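Lipoate-protein ligase 1 (Plasmodium falciparum, PDB 5T8U) belongs to the lipoate-protein ligase family, pairing a lipoyl protein ligase A/B catalytic domain with a smaller C-terminal domain, and is modelled with lipoic acid bound. Local coordinates at residues Arg63-Lys69 with Val87-Phe93. Numbering follows the deposited sequence.
Sequences RSIIIGK and VLVARRF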
ATOM      1  N   ARG A  63       5.119  11.295 -12.618  1.00 86.27           N
ATOM      2  CA  ARG A  63       6.366  11.225 -11.863  1.00 86.29           C
ATOM      3  C   ARG A  63       6.124  11.565 -10.397  1.00 83.90           C
ATOM      4  O   ARG A  63       5.757  12.697 -10.066  1.00 86.99           O
ATOM      5  CB  ARG A  63       7.391  12.176 -12.483  1.00 90.48           C
ATOM      6  CG  ARG A  63       7.670  11.866 -13.952  1.00 93.25           C
ATOM      7  CD  ARG A  63       8.686  12.805 -14.583  1.00 97.51           C
ATOM      8  NE  ARG A  63       8.117  14.119 -14.883  1.00100.07           N
ATOM      9  CZ  ARG A  63       8.486  15.267 -14.317  1.00102.44           C
ATOM     10  NH1 ARG A  63       9.447  15.307 -13.404  1.00102.37           N
ATOM     11  NH2 ARG A  63       7.888  16.395 -14.678  1.00104.30           N
ATOM     12  N   SER A  64       6.330  10.585  -9.517  1.00 79.39           N
ATOM     13  CA  SER A  64       5.989  10.755  -8.111  1.00 76.87           C
ATOM     14  C   SER A  64       6.911   9.916  -7.237  1.00 77.57           C
ATOM     15  O   SER A  64       7.517   8.940  -7.686  1.00 76.24           O
ATOM     16  CB  SER A  64       4.531  10.363  -7.842  1.00 72.84           C
ATOM     17  OG  SER A  64       3.660  10.950  -8.792  1.00 73.96           O
ATOM     18  N   ILE A  65       7.005  10.321  -5.971  1.00 80.06           N
ATOM     19  CA  ILE A  65       7.650   9.547  -4.914  1.00 79.93           C
ATOM     20  C   ILE A  65       6.605   9.315  -3.834  1.00 78.02           C
ATOM     21  O   ILE A  65       6.069  10.276  -3.267  1.00 80.38           O
ATOM     22  CB  ILE A  65       8.878  10.264  -4.328  1.00 81.25           C
ATOM     23  CG1 ILE A  65       9.886  10.622  -5.423  1.00 83.53           C
ATOM     24  CG2 ILE A  65       9.541   9.401  -3.249  1.00 80.96           C
ATOM     25  CD1 ILE A  65      10.510   9.427  -6.111  1.00 83.61           C
ATOM     26  N   ILE A  66       6.310   8.049  -3.553  1.00 70.82           N
ATOM     27  CA  ILE A  66       5.360   7.676  -2.513  1.00 68.75           C
ATOM     28  C   ILE A  66       6.146   6.980  -1.412  1.00 74.10           C
ATOM     29  O   ILE A  66       6.837   5.985  -1.663  1.00 72.29           O
ATOM     30  CB  ILE A  66       4.233   6.787  -3.056  1.00 68.38           C
ATOM     31  CG1 ILE A  66       3.554   7.462  -4.254  1.00 68.89           C
ATOM     32  CG2 ILE A  66       3.193   6.534  -1.975  1.00 66.96           C
ATOM     33  CD1 ILE A  66       4.212   7.190  -5.598  1.00 69.76           C
ATOM     34  N   ILE A  67       6.035   7.502  -0.193  1.00 85.70           N
ATOM     35  CA  ILE A  67       6.946   7.153   0.891  1.00 89.89           C
ATOM     36  C   ILE A  67       6.442   5.928   1.642  1.00 87.66           C
ATOM     37  O   ILE A  67       6.981   4.826   1.490  1.00 91.74           O
ATOM     38  CB  ILE A  67       7.128   8.351   1.843  1.00 91.99           C
ATOM     39  CG1 ILE A  67       7.665   9.564   1.080  1.00 93.57           C
ATOM     40  CG2 ILE A  67       8.076   7.996   2.968  1.00 94.31           C
ATOM     41  CD1 ILE A  67       7.651  10.853   1.877  1.00 95.26           C
ATOM     42  N   GLY A  68       5.413   6.111   2.463  1.00 77.52           N
ATOM     43  CA  GLY A  68       4.954   5.067   3.358  1.00 72.75           C
ATOM     44  C   GLY A  68       4.507   5.647   4.684  1.00 70.68           C
ATOM     45  O   GLY A  68       5.113   6.601   5.181  1.00 73.52           O
ATOM     46  N   LYS A  69       3.454   5.074   5.271  1.00 63.88           N
ATOM     47  CA  LYS A  69       2.821   5.694   6.431  1.00 63.06           C
ATOM     48  C   LYS A  69       3.807   5.964   7.559  1.00 65.87           C
ATOM     49  O   LYS A  69       3.642   6.936   8.306  1.00 67.74           O
ATOM     50  CB  LYS A  69       1.681   4.807   6.939  1.00 61.63           C
ATOM     51  CG  LYS A  69       1.123   5.246   8.283  1.00 63.43           C
ATOM     52  CD  LYS A  69      -0.192   4.561   8.605  1.00 65.13           C
ATOM     53  CE  LYS A  69      -0.291   4.242  10.087  1.00 67.64           C
ATOM     54  NZ  LYS A  69      -1.682   3.911  10.504  1.00 68.85           N
ATOM     55  N   VAL A  87       9.012  16.585  -9.315  1.00 90.10           N
ATOM     56  CA  VAL A  87       8.379  15.316  -8.969  1.00 86.54           C
ATOM     57  C   VAL A  87       7.502  15.534  -7.745  1.00 83.87           C
ATOM     58  O   VAL A  87       7.913  16.188  -6.778  1.00 87.49           O
ATOM     59  CB  VAL A  87       9.433  14.220  -8.714  1.00 86.99           C
ATOM     60  CG1 VAL A  87       8.783  12.941  -8.186  1.00 84.79           C
ATOM     61  CG2 VAL A  87      10.211  13.929  -9.989  1.00 88.50           C
ATOM     62  N   LEU A  88       6.290  14.988  -7.787  0.88 75.32           N
ATOM     63  CA  LEU A  88       5.364  15.116  -6.674  0.88 72.24           C
ATOM     64  C   LEU A  88       5.741  14.148  -5.560  0.88 72.05           C
ATOM     65  O   LEU A  88       6.375  13.116  -5.793  0.88 69.29           O
ATOM     66  CB  LEU A  88       3.931  14.852  -7.138  0.88 71.32           C
ATOM     67  CG  LEU A  88       3.426  15.778  -8.250  0.88 73.43           C
ATOM     68  CD1 LEU A  88       2.052  15.342  -8.737  0.88 72.15           C
ATOM     69  CD2 LEU A  88       3.390  17.224  -7.775  0.88 74.91           C
ATOM     70  N   VAL A  89       5.354  14.499  -4.336  1.00 78.33           N
ATOM     71  CA  VAL A  89       5.668  13.715  -3.148  1.00 78.23           C
ATOM     72  C   VAL A  89       4.366  13.364  -2.445  1.00 73.59           C
ATOM     73  O   VAL A  89       3.444  14.186  -2.382  1.00 74.50           O
ATOM     74  CB  VAL A  89       6.616  14.483  -2.202  1.00 82.35           C
ATOM     75  CG1 VAL A  89       6.889  13.683  -0.932  1.00 83.43           C
ATOM     76  CG2 VAL A  89       7.922  14.813  -2.915  1.00 83.67           C
ATOM     77  N   ALA A  90       4.291  12.144  -1.919  1.00 66.46           N
ATOM     78  CA  ALA A  90       3.089  11.694  -1.234  1.00 62.81           C
ATOM     79  C   ALA A  90       3.456  10.665  -0.175  1.00 62.84           C
ATOM     80  O   ALA A  90       4.520  10.042  -0.220  1.00 59.65           O
ATOM     81  CB  ALA A  90       2.072  11.104  -2.217  1.00 61.12           C
ATOM     82  N   ARG A  91       2.551  10.502   0.787  0.98 67.11           N
ATOM     83  CA  ARG A  91       2.668   9.494   1.832  0.98 68.36           C
ATOM     84  C   ARG A  91       1.384   8.678   1.841  0.98 66.47           C
ATOM     85  O   ARG A  91       0.300   9.229   2.059  0.98 67.52           O
ATOM     86  CB  ARG A  91       2.912  10.136   3.203  0.98 71.91           C
ATOM     87  CG  ARG A  91       2.907   9.154   4.374  0.98 73.10           C
ATOM     88  CD  ARG A  91       3.006   9.885   5.705  0.98 76.16           C
ATOM     89  NE  ARG A  91       4.262  10.624   5.835  0.98 78.68           N
ATOM     90  CZ  ARG A  91       5.364  10.156   6.415  0.98 80.47           C
ATOM     91  NH1 ARG A  91       5.396   8.936   6.935  0.98 80.76           N
ATOM     92  NH2 ARG A  91       6.448  10.917   6.473  0.98 82.08           N
ATOM     93  N   ARG A  92       1.507   7.377   1.602  1.00 63.08           N
ATOM     94  CA  ARG A  92       0.347   6.505   1.550  1.00 61.51           C
ATOM     95  C   ARG A  92      -0.030   6.037   2.954  1.00 61.40           C
ATOM     96  O   ARG A  92       0.665   6.300   3.940  1.00 63.26           O
ATOM     97  CB  ARG A  92       0.618   5.310   0.636  1.00 60.94           C
ATOM     98  CG  ARG A  92       1.855   4.509   1.005  1.00 62.51           C
ATOM     99  CD  ARG A  92       2.058   3.324   0.078  1.00 61.57           C
ATOM    100  NE  ARG A  92       3.192   2.505   0.497  1.00 61.99           N
ATOM    101  CZ  ARG A  92       4.453   2.705   0.122  1.00 62.51           C
ATOM    102  NH1 ARG A  92       5.409   1.902   0.568  1.00 64.40           N
ATOM    103  NH2 ARG A  92       4.766   3.701  -0.694  1.00 61.25           N
ATOM    104  N   PHE A  93      -1.157   5.332   3.038  1.00 62.25           N
ATOM    105  CA  PHE A  93      -1.676   4.843   4.308  1.00 64.25           C
ATOM    106  C   PHE A  93      -1.178   3.450   4.661  1.00 64.05           C
ATOM    107  O   PHE A  93      -1.404   2.997   5.788  1.00 66.96           O
ATOM    108  CB  PHE A  93      -3.209   4.841   4.279  1.00 64.22           C
ATOM    109  CG  PHE A  93      -3.815   6.205   4.103  1.00 67.19           C
ATOM    110  CD1 PHE A  93      -3.414   7.265   4.899  1.00 68.40           C
ATOM    111  CD2 PHE A  93      -4.781   6.430   3.133  1.00 68.67           C
ATOM    112  CE1 PHE A  93      -3.969   8.522   4.738  1.00 70.17           C
ATOM    113  CE2 PHE A  93      -5.337   7.686   2.966  1.00 68.45           C
ATOM    114  CZ  PHE A  93      -4.931   8.732   3.769  1.00 70.45           C
TER
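R92, two residues past the end of strand 88-90, turns its side chain back across the I66-G68 backbone. The CA of G68 sits over the centre of one guanidinium face, 4.0 Å above the plane. At the edge, NH2 of R92 gives a weak hydrogen bond to O of I66 (3.2 Å). A chi1 of 55° and an extended chain to NE carry the guanidinium past CG2 of I66, which packs on CG of R92 at 3.8 Å, the two side chains crossing at about a right angle. NH1 is hydrogen-bonded to the carbonyls of G95 and G97, and the R92 side chain touches the bound lipoic acid.

V87 points CG1, anti to its backbone N, at CA of S64 (3.5 Å) and CG1 of I65 (3.8 Å); its CG2 meets NH1 of R63, which hydrogen-bonds to D85 O. The R91 chain bends at chi3 (-63°), bringing NH1 to 3.0 Å from O of K69 in a weak hydrogen bond; NH1 also bonds Q71 O, and NH2 bonds C271 O. In the strands preceding the arginines, the hydrogen bond from I65 N to L88 O (2.9 Å) is followed by those from A90 N to I65 O and from I67 N to A90 O.

Strand 64-66 is the middle of a three-stranded mixed sheet, between 88-90 and antiparallel 99-101; helix 22-34 covers the face of S64, I66 and A90, and helix 79-84 that of I65 and V89.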